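Long-range contacts in PlaB phospholipase (Legionella pneumophila, PDB 6ZTI), which probably hydrolyses phospholipids as an alpha/beta hydrolase linked to virulence, with an activity controlled by tetramerization that depends on NAD(H): residues I127-A132 and F193-Q198; P255-V260 and K308-I313; G259-L264 and H285-W290. All blocks are in the same frame, centred on the assembly; numbering follows the deposited sequence.

Interaction 1 (I127-A132 and F193-Q198); sequences IMLAPA and FVLTGQ
Met128 lies between two residues of the neighbouring parallel strand and bonds to both. Its N donates to Phe193 O at 2.9 Å, while its O accepts from Leu195 N at 2.8 Å. A third bond, Ala130 N to Leu195 O at 2.7 Å, continues the pairing past the last strand residue, Leu129. All three are nearly straight at the hydrogen, 165° or more. They alternate along the parallel register of Ile127 with Phe193, Met128 with Val194 and Leu129 with Leu195. Two CA-H...O contacts reuse the same carbonyls: Val194 CA meets Met128 O, and Leu129 CA meets Leu195 O.

Apolar contacts divide between the two faces of the sheet. On one, Ile127 CG1 reaches Phe193 CD1 at 3.9 Å, and Leu129 and Leu195 run side by side in the same direction, CD2 of the former against CB of the latter at 4.0 Å. This face receives helix 286-296. On the other, the Met128 chain bends at its last torsion (chi3 -79°), bringing CE to Val194 CG2 at 3.6 Å; Val194 CG1 meets the ring of Pro131.

Every touching residue is buried. The amides and carbonyls of these three bonds satisfy one another within the apolar core, while Ile127 and Leu129 turn their backbone bonds to Thr98 of strand 93-99 on the other side, which implies a strand held along both edges.

Interaction 2 (P255-V260 and K308-I313); sequences PMAFGV and KELDNI
Strand 257-260 and helix 308-313 run in nearly the same direction, 25° apart, and their axes approach to 6.4 Å, with Gly259 CA and Leu310 CA only 4.7 Å apart. Gly259 has no side chain on this side, which is consistent with so close an approach. Its CA lies 3.9 Å from Leu310 O, backbone against backbone.

Leu310 is the main side chain of the contact. Its CB sits against Phe258 O at 3.6 Å, and with CG turned away from the carbonyl carbon (chi1 -73°) the branch continues along the strand, so that CD1 meets Ala257 CB at 4.0 Å. Farther along, Ile313 touches with its CG2 branch alone, 3.9 Å from Val260 O.

The polar link is indirect. A water donates to Phe258 O at 3.3 Å and to Asp311 OD1 at 3.1 Å, bridging a strand carbonyl to a helix carboxylate. The bond from Asp311 CA to CB points away from the strand, yet OD1 still reaches the shared water. Beyond the two segments, Thr314 OG1 bonds to Val260 N and Thr317 OG1 to Val260 O, fastening the outer edge of the strand to the next helical turns.

Helix 300-320 thus lies alongside strand 257-261, the last strand of the six-stranded parallel sheet within this chain, an alpha-on-beta packing that belongs to the alpha/beta hydrolase domain.

Interaction 3 (G259-L264 and H285-W290); sequences GVLPGL and HPTAIW
Leu261 reaches between Pro286 and Trp290 with its two methyls. CD1 lies 3.8 Å from Thr287 CA, over the first turn of the helix, and CD2 comes obliquely to Trp290 CD1, also at 3.8 Å. The bond from CA to CB already points at the helix, and with CG opposite the carbonyl carbon (chi1 -56°) the two methyls are placed at Thr287 and Trp290, bridging a distance between strand and helix axes of 10.0 Å. Pro262 follows at the more open margin, where its CD faces Pro286 CB at 4.2 Å and its carbonyl oxygen lies beside Pro286 CG. The chain then turns, after which Leu264 again points at the helix.

Leu264 divides its methyls as well. CD1 comes to 3.2 Å from Thr287 OG1, a close approach of a methyl to a hydroxyl whose polar partner is the carbonyl of Ile273. CD2 reaches His285 CE1 at 3.7 Å, oblique to the imidazole.

That ring is fixed from two directions: Ser276 OG bonds to NE2, while ND1 accepts Thr287 N at 3.2 Å. The donor lies just 4° out of the ring plane, although the bond is bent at the hydrogen (137°). His285 is therefore the N-cap of helix 286-296.

The arrangement is a capped helix start set against the end of a strand and the loop leaving it: Leu261 at the end of strand 257-261 and Leu264 in the loop after it pack on the first turn and the cap of helix 286-296, which flanks the central parallel sheet of the alpha/beta hydrolase fold.

In the fold
From the N terminus, interaction 1 comes first: strand 191-197 returns beside strand 123-129 and closes an excursion of 60 residues, 22 of them helical and nearly all the rest loop. Only afterwards does strand 257-261 begin, adding the next parallel strand through Thr196 N to Gly259 O and Gly259 N to Val194 O. Interactions 2 and 3 both start from this strand and share Gly259 and Val260. The shorter loop, closed by 259-264 with 285-290, is nested within the longer one, which runs from 255-260 to 308-313. Trp290 joins the two helices, packing on Leu310 and Ile313. Together the contacts tie three neighbouring strands to two successive helices.

Interaction 1 (I127-A132 and F193-Q198)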
ATOM      1  N   ILE B 127     -13.311 -39.253  -0.124  1.00 10.53           N
ATOM      2  CA  ILE B 127     -11.956 -39.717  -0.377  1.00  7.97           C
ATOM      3  C   ILE B 127     -11.190 -38.527  -0.935  1.00 10.78           C
ATOM      4  O   ILE B 127     -11.364 -38.159  -2.098  1.00 10.96           O
ATOM      5  CB  ILE B 127     -11.930 -40.910  -1.340  1.00 12.60           C
ATOM      6  CG1 ILE B 127     -12.822 -42.033  -0.805  1.00 13.53           C
ATOM      7  CG2 ILE B 127     -10.488 -41.393  -1.539  1.00 12.35           C
ATOM      8  CD1 ILE B 127     -13.036 -43.182  -1.781  1.00 15.40           C
ATOM      9  N   MET B 128     -10.351 -37.921  -0.100  1.00  8.16           N
ATOM     10  CA  MET B 128      -9.589 -36.729  -0.451  1.00 10.38           C
ATOM     11  C   MET B 128      -8.176 -37.128  -0.840  1.00  7.83           C
ATOM     12  O   MET B 128      -7.468 -37.743  -0.040  1.00 10.34           O
ATOM     13  CB  MET B 128      -9.547 -35.757   0.729  1.00  8.60           C
ATOM     14  CG  MET B 128     -10.865 -35.043   0.988  1.00  8.73           C
ATOM     15  SD  MET B 128     -10.813 -34.170   2.557  1.00 10.30           S
ATOM     16  CE  MET B 128     -11.088 -35.536   3.681  1.00  7.56           C
ATOM     17  N   LEU B 129      -7.768 -36.770  -2.061  1.00  8.61           N
ATOM     18  CA  LEU B 129      -6.427 -37.026  -2.566  1.00  6.50           C
ATOM     19  C   LEU B 129      -5.611 -35.739  -2.497  1.00  7.71           C
ATOM     20  O   LEU B 129      -5.984 -34.722  -3.100  1.00  7.92           O
ATOM     21  CB  LEU B 129      -6.471 -37.551  -4.002  1.00  7.77           C
ATOM     22  CG  LEU B 129      -7.433 -38.706  -4.303  1.00  9.18           C
ATOM     23  CD1 LEU B 129      -7.461 -39.080  -5.794  1.00 17.36           C
ATOM     24  CD2 LEU B 129      -7.074 -39.934  -3.476  1.00 19.59           C
ATOM     25  N   ALA B 130      -4.499 -35.787  -1.760  1.00  8.32           N
ATOM     26  CA  ALA B 130      -3.613 -34.646  -1.532  1.00  7.62           C
ATOM     27  C   ALA B 130      -4.401 -33.357  -1.315  1.00  7.78           C
ATOM     28  O   ALA B 130      -4.118 -32.347  -1.971  1.00  6.74           O
ATOM     29  CB  ALA B 130      -2.649 -34.473  -2.703  1.00  5.66           C
ATOM     30  N   PRO B 131      -5.369 -33.351  -0.399  1.00 11.63           N
ATOM     31  CA  PRO B 131      -6.165 -32.139  -0.163  1.00  9.28           C
ATOM     32  C   PRO B 131      -5.375 -31.070   0.560  1.00  5.30           C
ATOM     33  O   PRO B 131      -4.607 -31.365   1.478  1.00  9.39           O
ATOM     34  CB  PRO B 131      -7.304 -32.642   0.724  1.00  8.74           C
ATOM     35  CG  PRO B 131      -6.629 -33.704   1.532  1.00  9.67           C
ATOM     36  CD  PRO B 131      -5.700 -34.406   0.574  1.00  9.36           C
ATOM     37  N   ALA B 132      -5.608 -29.811   0.169  1.00  9.22           N
ATOM     38  CA  ALA B 132      -4.964 -28.658   0.810  1.00 13.41           C
ATOM     39  C   ALA B 132      -5.787 -28.204   2.018  1.00 10.15           C
ATOM     40  O   ALA B 132      -6.198 -27.050   2.142  1.00  8.55           O
ATOM     41  CB  ALA B 132      -4.778 -27.525  -0.191  1.00 12.27           C
ATOM     42  N   PHE B 193     -11.701 -40.164   4.226  1.00 15.81           N
ATOM     43  CA  PHE B 193     -10.327 -40.635   4.089  1.00  8.47           C
ATOM     44  C   PHE B 193      -9.464 -39.556   3.452  1.00 10.09           C
ATOM     45  O   PHE B 193      -9.919 -38.813   2.575  1.00 10.50           O
ATOM     46  CB  PHE B 193     -10.225 -41.897   3.204  1.00 12.03           C
ATOM     47  CG  PHE B 193     -11.297 -42.913   3.454  1.00 10.75           C
ATOM     48  CD1 PHE B 193     -12.593 -42.700   3.006  1.00 11.06           C
ATOM     49  CD2 PHE B 193     -11.005 -44.102   4.105  1.00 10.74           C
ATOM     50  CE1 PHE B 193     -13.576 -43.637   3.231  1.00 13.56           C
ATOM     51  CE2 PHE B 193     -11.992 -45.054   4.322  1.00 13.72           C
ATOM     52  CZ  PHE B 193     -13.277 -44.819   3.886  1.00 10.48           C
ATOM     53  N   VAL B 194      -8.200 -39.500   3.869  1.00  7.35           N
ATOM     54  CA  VAL B 194      -7.192 -38.665   3.229  1.00  6.86           C
ATOM     55  C   VAL B 194      -6.083 -39.564   2.713  1.00  6.88           C
ATOM     56  O   VAL B 194      -5.528 -40.375   3.463  1.00  6.38           O
ATOM     57  CB  VAL B 194      -6.627 -37.604   4.182  1.00 10.12           C
ATOM     58  CG1 VAL B 194      -5.398 -36.933   3.548  1.00  7.91           C
ATOM     59  CG2 VAL B 194      -7.732 -36.573   4.526  1.00  6.20           C
ATOM     60  N   LEU B 195      -5.793 -39.459   1.431  1.00 11.15           N
ATOM     61  CA  LEU B 195      -4.638 -40.120   0.854  1.00  6.54           C
ATOM     62  C   LEU B 195      -3.743 -39.068   0.229  1.00  6.04           C
ATOM     63  O   LEU B 195      -4.228 -38.134  -0.408  1.00  8.36           O
ATOM     64  CB  LEU B 195      -5.064 -41.151  -0.190  1.00  7.48           C
ATOM     65  CG  LEU B 195      -6.020 -42.257   0.272  1.00 15.42           C
ATOM     66  CD1 LEU B 195      -6.490 -43.100  -0.916  1.00 12.23           C
ATOM     67  CD2 LEU B 195      -5.375 -43.156   1.286  1.00 21.91           C
ATOM     68  N   THR B 196      -2.438 -39.190   0.431  1.00  8.06           N
ATOM     69  CA  THR B 196      -1.536 -38.275  -0.249  1.00  7.39           C
ATOM     70  C   THR B 196      -0.190 -38.957  -0.445  1.00 11.95           C
ATOM     71  O   THR B 196       0.036 -40.084   0.005  1.00  9.43           O
ATOM     72  CB  THR B 196      -1.392 -36.965   0.525  1.00 10.72           C
ATOM     73  OG1 THR B 196      -0.775 -35.979  -0.311  1.00 10.78           O
ATOM     74  CG2 THR B 196      -0.568 -37.200   1.729  1.00 11.09           C
ATOM     75  N   GLY B 197       0.694 -38.263  -1.161  1.00  6.22           N
ATOM     76  CA  GLY B 197       2.037 -38.737  -1.379  1.00  7.94           C
ATOM     77  C   GLY B 197       3.012 -37.648  -0.973  1.00  6.49           C
ATOM     78  O   GLY B 197       2.618 -36.516  -0.680  1.00  7.75           O
ATOM     79  N   GLN B 198       4.294 -38.006  -0.974  1.00 10.33           N
ATOM     80  CA  GLN B 198       5.350 -37.071  -0.598  1.00  9.27           C
ATOM     81  C   GLN B 198       6.546 -37.159  -1.536  1.00 12.48           C
ATOM     82  O   GLN B 198       7.685 -36.898  -1.128  1.00  8.80           O
ATOM     83  CB  GLN B 198       5.808 -37.311   0.833  1.00  6.55           C
ATOM     84  CG  GLN B 198       6.220 -38.715   1.127  1.00  6.87           C
ATOM     85  CD  GLN B 198       6.891 -38.784   2.460  1.00 10.19           C
ATOM     86  OE1 GLN B 198       6.387 -38.240   3.444  1.00 12.87           O
ATOM     87  NE2 GLN B 198       8.052 -39.407   2.503  1.00 12.15           N
TER

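Interaction 2 (P255-V260 and K308-I313)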
ATOM      1  N   PRO B 255     -10.786 -39.310  14.902  1.00 10.04           N
ATOM      2  CA  PRO B 255      -9.853 -40.003  14.011  1.00 10.42           C
ATOM      3  C   PRO B 255     -10.387 -40.074  12.589  1.00 13.48           C
ATOM      4  O   PRO B 255     -11.557 -40.391  12.356  1.00 14.74           O
ATOM      5  CB  PRO B 255      -9.745 -41.404  14.630  1.00 15.66           C
ATOM      6  CG  PRO B 255     -10.176 -41.246  16.049  1.00 16.81           C
ATOM      7  CD  PRO B 255     -11.212 -40.164  16.029  1.00 15.64           C
ATOM      8  N   MET B 256      -9.508 -39.807  11.631  1.00  7.71           N
ATOM      9  CA  MET B 256      -9.816 -40.004  10.223  1.00 11.99           C
ATOM     10  C   MET B 256      -8.713 -40.822   9.567  1.00 13.64           C
ATOM     11  O   MET B 256      -7.524 -40.605   9.829  1.00 11.82           O
ATOM     12  CB  MET B 256      -9.970 -38.661   9.488  1.00  8.44           C
ATOM     13  CG  MET B 256     -10.462 -38.807   8.044  1.00  9.64           C
ATOM     14  SD  MET B 256     -10.812 -37.256   7.151  1.00 14.90           S
ATOM     15  CE  MET B 256     -12.147 -36.589   8.152  1.00  7.69           C
ATOM     16  N   ALA B 257      -9.117 -41.754   8.707  1.00  9.09           N
ATOM     17  CA  ALA B 257      -8.166 -42.537   7.933  1.00 10.19           C
ATOM     18  C   ALA B 257      -7.175 -41.622   7.223  1.00  7.85           C
ATOM     19  O   ALA B 257      -7.546 -40.585   6.670  1.00  7.86           O
ATOM     20  CB  ALA B 257      -8.915 -43.398   6.908  1.00 11.66           C
ATOM     21  N   PHE B 258      -5.903 -42.007   7.252  1.00  8.33           N
ATOM     22  CA  PHE B 258      -4.835 -41.172   6.721  1.00  6.02           C
ATOM     23  C   PHE B 258      -3.723 -42.069   6.222  1.00  8.15           C
ATOM     24  O   PHE B 258      -3.158 -42.849   6.993  1.00  9.96           O
ATOM     25  CB  PHE B 258      -4.306 -40.200   7.786  1.00  9.37           C
ATOM     26  CG  PHE B 258      -3.136 -39.375   7.329  1.00  6.88           C
ATOM     27  CD1 PHE B 258      -3.300 -38.406   6.363  1.00  5.74           C
ATOM     28  CD2 PHE B 258      -1.869 -39.577   7.860  1.00  9.27           C
ATOM     29  CE1 PHE B 258      -2.237 -37.655   5.929  1.00  7.53           C
ATOM     30  CE2 PHE B 258      -0.812 -38.830   7.439  1.00  8.54           C
ATOM     31  CZ  PHE B 258      -0.995 -37.862   6.465  1.00  9.28           C
ATOM     32  N   GLY B 259      -3.392 -41.938   4.949  1.00 10.80           N
ATOM     33  CA  GLY B 259      -2.333 -42.726   4.358  1.00 11.39           C
ATOM     34  C   GLY B 259      -1.439 -41.868   3.499  1.00 13.29           C
ATOM     35  O   GLY B 259      -1.914 -41.037   2.726  1.00 11.40           O
ATOM     36  N   VAL B 260      -0.136 -42.067   3.648  1.00  6.14           N
ATOM     37  CA  VAL B 260       0.867 -41.506   2.754  1.00 10.51           C
ATOM     38  C   VAL B 260       1.303 -42.637   1.826  1.00 12.44           C
ATOM     39  O   VAL B 260       1.965 -43.588   2.253  1.00 15.03           O
ATOM     40  CB  VAL B 260       2.052 -40.910   3.526  1.00  7.18           C
ATOM     41  CG1 VAL B 260       3.080 -40.329   2.583  1.00 12.38           C
ATOM     42  CG2 VAL B 260       1.582 -39.827   4.524  1.00 12.26           C
ATOM     43  N   LYS B 308      -6.080 -48.528  10.284  1.00 12.11           N
ATOM     44  CA  LYS B 308      -4.834 -49.141  10.729  1.00 11.18           C
ATOM     45  C   LYS B 308      -3.985 -49.596   9.552  1.00 16.14           C
ATOM     46  O   LYS B 308      -2.762 -49.428   9.569  1.00 16.00           O
ATOM     47  CB  LYS B 308      -5.134 -50.315  11.656  1.00 17.96           C
ATOM     48  CG  LYS B 308      -3.902 -50.949  12.284  1.00 29.54           C
ATOM     49  CD  LYS B 308      -3.888 -52.464  12.082  1.00 54.98           C
ATOM     50  CE  LYS B 308      -3.358 -52.852  10.702  1.00 45.14           C
ATOM     51  NZ  LYS B 308      -2.679 -54.181  10.730  1.00 53.55           N
ATOM     52  N   GLU B 309      -4.606 -50.172   8.516  1.00 15.84           N
ATOM     53  CA  GLU B 309      -3.829 -50.563   7.344  1.00 14.48           C
ATOM     54  C   GLU B 309      -3.133 -49.361   6.723  1.00 19.57           C
ATOM     55  O   GLU B 309      -1.961 -49.448   6.332  1.00 16.40           O
ATOM     56  CB  GLU B 309      -4.715 -51.250   6.304  1.00 16.14           C
ATOM     57  CG  GLU B 309      -5.104 -52.682   6.654  1.00 26.59           C
ATOM     58  CD  GLU B 309      -5.848 -53.391   5.526  1.00 35.89           C
ATOM     59  OE1 GLU B 309      -5.404 -53.303   4.361  1.00 48.09           O
ATOM     60  OE2 GLU B 309      -6.879 -54.039   5.803  1.00 36.64           O
ATOM     61  N   LEU B 310      -3.830 -48.228   6.619  1.00 10.94           N
ATOM     62  CA  LEU B 310      -3.211 -47.069   5.979  1.00 10.30           C
ATOM     63  C   LEU B 310      -2.104 -46.475   6.836  1.00 14.65           C
ATOM     64  O   LEU B 310      -1.128 -45.929   6.302  1.00 12.48           O
ATOM     65  CB  LEU B 310      -4.258 -46.007   5.671  1.00 10.89           C
ATOM     66  CG  LEU B 310      -5.183 -46.358   4.512  1.00 12.53           C
ATOM     67  CD1 LEU B 310      -6.350 -45.392   4.492  1.00 20.45           C
ATOM     68  CD2 LEU B 310      -4.442 -46.324   3.194  1.00 18.51           C
ATOM     69  N   ASP B 311      -2.253 -46.540   8.157  1.00 15.24           N
ATOM     70  CA  ASP B 311      -1.183 -46.087   9.037  1.00 15.32           C
ATOM     71  C   ASP B 311       0.077 -46.926   8.847  1.00 17.98           C
ATOM     72  O   ASP B 311       1.193 -46.394   8.858  1.00 11.45           O
ATOM     73  CB  ASP B 311      -1.638 -46.132  10.497  1.00 20.85           C
ATOM     74  CG  ASP B 311      -0.583 -45.568  11.440  1.00 26.07           C
ATOM     75  OD1 ASP B 311      -0.241 -44.376  11.291  1.00 34.41           O
ATOM     76  OD2 ASP B 311      -0.074 -46.315  12.300  1.00 23.60           O
ATOM     77  N   ASN B 312      -0.080 -48.238   8.677  1.00 16.65           N
ATOM     78  CA  ASN B 312       1.067 -49.085   8.377  1.00 17.54           C
ATOM     79  C   ASN B 312       1.714 -48.690   7.051  1.00 13.79           C
ATOM     80  O   ASN B 312       2.944 -48.675   6.936  1.00 17.15           O
ATOM     81  CB  ASN B 312       0.650 -50.553   8.330  1.00 19.66           C
ATOM     82  CG  ASN B 312       0.372 -51.122   9.698  1.00 28.98           C
ATOM     83  OD1 ASN B 312       0.770 -50.547  10.714  1.00 25.75           O
ATOM     84  ND2 ASN B 312      -0.302 -52.268   9.734  1.00 31.81           N
ATOM     85  N   ILE B 313       0.900 -48.400   6.031  1.00 15.19           N
ATOM     86  CA  ILE B 313       1.442 -47.964   4.742  1.00 18.36           C
ATOM     87  C   ILE B 313       2.197 -46.648   4.903  1.00 14.98           C
ATOM     88  O   ILE B 313       3.251 -46.440   4.297  1.00  9.80           O
ATOM     89  CB  ILE B 313       0.315 -47.834   3.697  1.00 18.18           C
ATOM     90  CG1 ILE B 313      -0.406 -49.172   3.469  1.00 21.38           C
ATOM     91  CG2 ILE B 313       0.850 -47.299   2.373  1.00 26.28           C
ATOM     92  CD1 ILE B 313       0.495 -50.322   3.077  1.00 32.19           C
TER
HETATM   93  O   HOH W   1      -0.657 -42.331   9.045  1.00 24.84           O

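Interaction 3 (G259-L264 and H285-W290)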
ATOM      1  N   GLY B 259      -3.392 -41.938   4.949  1.00 10.80           N
ATOM      2  CA  GLY B 259      -2.333 -42.726   4.358  1.00 11.39           C
ATOM      3  C   GLY B 259      -1.439 -41.868   3.499  1.00 13.29           C
ATOM      4  O   GLY B 259      -1.914 -41.037   2.726  1.00 11.40           O
ATOM      5  N   VAL B 260      -0.136 -42.067   3.648  1.00  6.14           N
ATOM      6  CA  VAL B 260       0.867 -41.506   2.754  1.00 10.51           C
ATOM      7  C   VAL B 260       1.303 -42.637   1.826  1.00 12.44           C
ATOM      8  O   VAL B 260       1.965 -43.588   2.253  1.00 15.03           O
ATOM      9  CB  VAL B 260       2.052 -40.910   3.526  1.00  7.18           C
ATOM     10  CG1 VAL B 260       3.080 -40.329   2.583  1.00 12.38           C
ATOM     11  CG2 VAL B 260       1.582 -39.827   4.524  1.00 12.26           C
ATOM     12  N   LEU B 261       0.911 -42.557   0.603  1.00 10.38           N
ATOM     13  CA  LEU B 261       1.160 -43.594  -0.391  1.00  9.45           C
ATOM     14  C   LEU B 261       2.528 -43.415  -1.045  1.00 10.25           C
ATOM     15  O   LEU B 261       3.019 -42.290  -1.168  1.00 11.63           O
ATOM     16  CB  LEU B 261       0.086 -43.553  -1.469  1.00 10.86           C
ATOM     17  CG  LEU B 261      -1.361 -43.675  -0.995  1.00 13.87           C
ATOM     18  CD1 LEU B 261      -2.330 -43.727  -2.202  1.00 12.85           C
ATOM     19  CD2 LEU B 261      -1.528 -44.904  -0.118  1.00 18.74           C
ATOM     20  N   PRO B 262       3.154 -44.504  -1.500  1.00 12.10           N
ATOM     21  CA  PRO B 262       4.521 -44.411  -2.032  1.00 14.50           C
ATOM     22  C   PRO B 262       4.595 -43.946  -3.479  1.00 11.84           C
ATOM     23  O   PRO B 262       3.824 -44.381  -4.340  1.00 15.16           O
ATOM     24  CB  PRO B 262       5.035 -45.853  -1.913  1.00 16.03           C
ATOM     25  CG  PRO B 262       3.808 -46.675  -2.130  1.00 16.29           C
ATOM     26  CD  PRO B 262       2.700 -45.903  -1.415  1.00 12.69           C
ATOM     27  N   GLY B 263       5.571 -43.076  -3.738  1.00 12.91           N
ATOM     28  CA  GLY B 263       6.008 -42.763  -5.087  1.00 15.61           C
ATOM     29  C   GLY B 263       5.139 -41.802  -5.853  1.00 15.52           C
ATOM     30  O   GLY B 263       5.198 -41.774  -7.087  1.00 15.64           O
ATOM     31  N   LEU B 264       4.352 -40.990  -5.168  1.00 12.48           N
ATOM     32  CA  LEU B 264       3.302 -40.201  -5.798  1.00 10.94           C
ATOM     33  C   LEU B 264       3.475 -38.720  -5.492  1.00 11.03           C
ATOM     34  O   LEU B 264       3.684 -38.339  -4.333  1.00 12.01           O
ATOM     35  CB  LEU B 264       1.934 -40.693  -5.326  1.00 15.83           C
ATOM     36  CG  LEU B 264       1.541 -42.129  -5.694  1.00 14.83           C
ATOM     37  CD1 LEU B 264       0.177 -42.416  -5.136  1.00 23.33           C
ATOM     38  CD2 LEU B 264       1.541 -42.332  -7.194  1.00 16.47           C
ATOM     39  N   HIS B 285      -1.517 -49.592  -9.183  1.00 21.55           N
ATOM     40  CA  HIS B 285      -1.335 -48.201  -8.813  1.00 17.35           C
ATOM     41  C   HIS B 285      -1.790 -47.998  -7.374  1.00 19.14           C
ATOM     42  O   HIS B 285      -2.932 -48.338  -7.053  1.00 14.36           O
ATOM     43  CB  HIS B 285      -2.140 -47.308  -9.742  1.00 21.29           C
ATOM     44  CG  HIS B 285      -1.709 -45.876  -9.727  1.00 16.84           C
ATOM     45  ND1 HIS B 285      -1.877 -45.064  -8.629  1.00 14.13           N
ATOM     46  CD2 HIS B 285      -1.117 -45.113 -10.675  1.00 15.96           C
ATOM     47  CE1 HIS B 285      -1.404 -43.861  -8.901  1.00 16.79           C
ATOM     48  NE2 HIS B 285      -0.943 -43.863 -10.139  1.00 12.49           N
ATOM     49  N   PRO B 286      -0.951 -47.457  -6.484  1.00 11.56           N
ATOM     50  CA  PRO B 286      -1.390 -47.337  -5.082  1.00 15.46           C
ATOM     51  C   PRO B 286      -2.682 -46.569  -4.918  1.00 14.99           C
ATOM     52  O   PRO B 286      -3.532 -46.986  -4.129  1.00 15.72           O
ATOM     53  CB  PRO B 286      -0.217 -46.616  -4.401  1.00 20.69           C
ATOM     54  CG  PRO B 286       0.949 -46.846  -5.288  1.00 23.37           C
ATOM     55  CD  PRO B 286       0.416 -46.933  -6.680  1.00 19.31           C
ATOM     56  N   THR B 287      -2.853 -45.449  -5.629  1.00 16.50           N
ATOM     57  CA  THR B 287      -4.069 -44.657  -5.473  1.00 10.91           C
ATOM     58  C   THR B 287      -5.304 -45.483  -5.814  1.00 14.01           C
ATOM     59  O   THR B 287      -6.274 -45.520  -5.051  1.00 13.12           O
ATOM     60  CB  THR B 287      -4.017 -43.413  -6.365  1.00 14.96           C
ATOM     61  OG1 THR B 287      -2.805 -42.693  -6.133  1.00 13.71           O
ATOM     62  CG2 THR B 287      -5.203 -42.503  -6.079  1.00 15.07           C
ATOM     63  N   ALA B 288      -5.287 -46.142  -6.973  1.00 14.49           N
ATOM     64  CA  ALA B 288      -6.446 -46.913  -7.408  1.00 13.80           C
ATOM     65  C   ALA B 288      -6.746 -48.046  -6.435  1.00 13.87           C
ATOM     66  O   ALA B 288      -7.910 -48.285  -6.081  1.00 16.15           O
ATOM     67  CB  ALA B 288      -6.201 -47.462  -8.811  1.00 15.94           C
ATOM     68  N   ILE B 289      -5.703 -48.749  -5.988  1.00 11.97           N
ATOM     69  CA  ILE B 289      -5.887 -49.886  -5.094  1.00 11.91           C
ATOM     70  C   ILE B 289      -6.501 -49.443  -3.778  1.00 16.57           C
ATOM     71  O   ILE B 289      -7.389 -50.112  -3.238  1.00 17.57           O
ATOM     72  CB  ILE B 289      -4.545 -50.612  -4.876  1.00 16.80           C
ATOM     73  CG1 ILE B 289      -4.134 -51.388  -6.145  1.00 16.36           C
ATOM     74  CG2 ILE B 289      -4.638 -51.558  -3.669  1.00 27.24           C
ATOM     75  CD1 ILE B 289      -2.649 -51.677  -6.226  1.00 28.97           C
ATOM     76  N   TRP B 290      -6.042 -48.318  -3.231  1.00 17.72           N
ATOM     77  CA  TRP B 290      -6.551 -47.918  -1.926  1.00 11.07           C
ATOM     78  C   TRP B 290      -7.874 -47.173  -2.026  1.00 15.35           C
ATOM     79  O   TRP B 290      -8.661 -47.214  -1.074  1.00 14.53           O
ATOM     80  CB  TRP B 290      -5.499 -47.089  -1.186  1.00 13.91           C
ATOM     81  CG  TRP B 290      -4.431 -47.984  -0.665  1.00 16.09           C
ATOM     82  CD1 TRP B 290      -3.178 -48.149  -1.170  1.00 22.03           C
ATOM     83  CD2 TRP B 290      -4.545 -48.896   0.430  1.00 14.68           C
ATOM     84  NE1 TRP B 290      -2.493 -49.090  -0.440  1.00 26.67           N
ATOM     85  CE2 TRP B 290      -3.313 -49.568   0.545  1.00 22.61           C
ATOM     86  CE3 TRP B 290      -5.567 -49.201   1.332  1.00 19.97           C
ATOM     87  CZ2 TRP B 290      -3.073 -50.519   1.532  1.00 34.44           C
ATOM     88  CZ3 TRP B 290      -5.334 -50.153   2.301  1.00 24.37           C
ATOM     89  CH2 TRP B 290      -4.091 -50.799   2.399  1.00 36.61           C
TER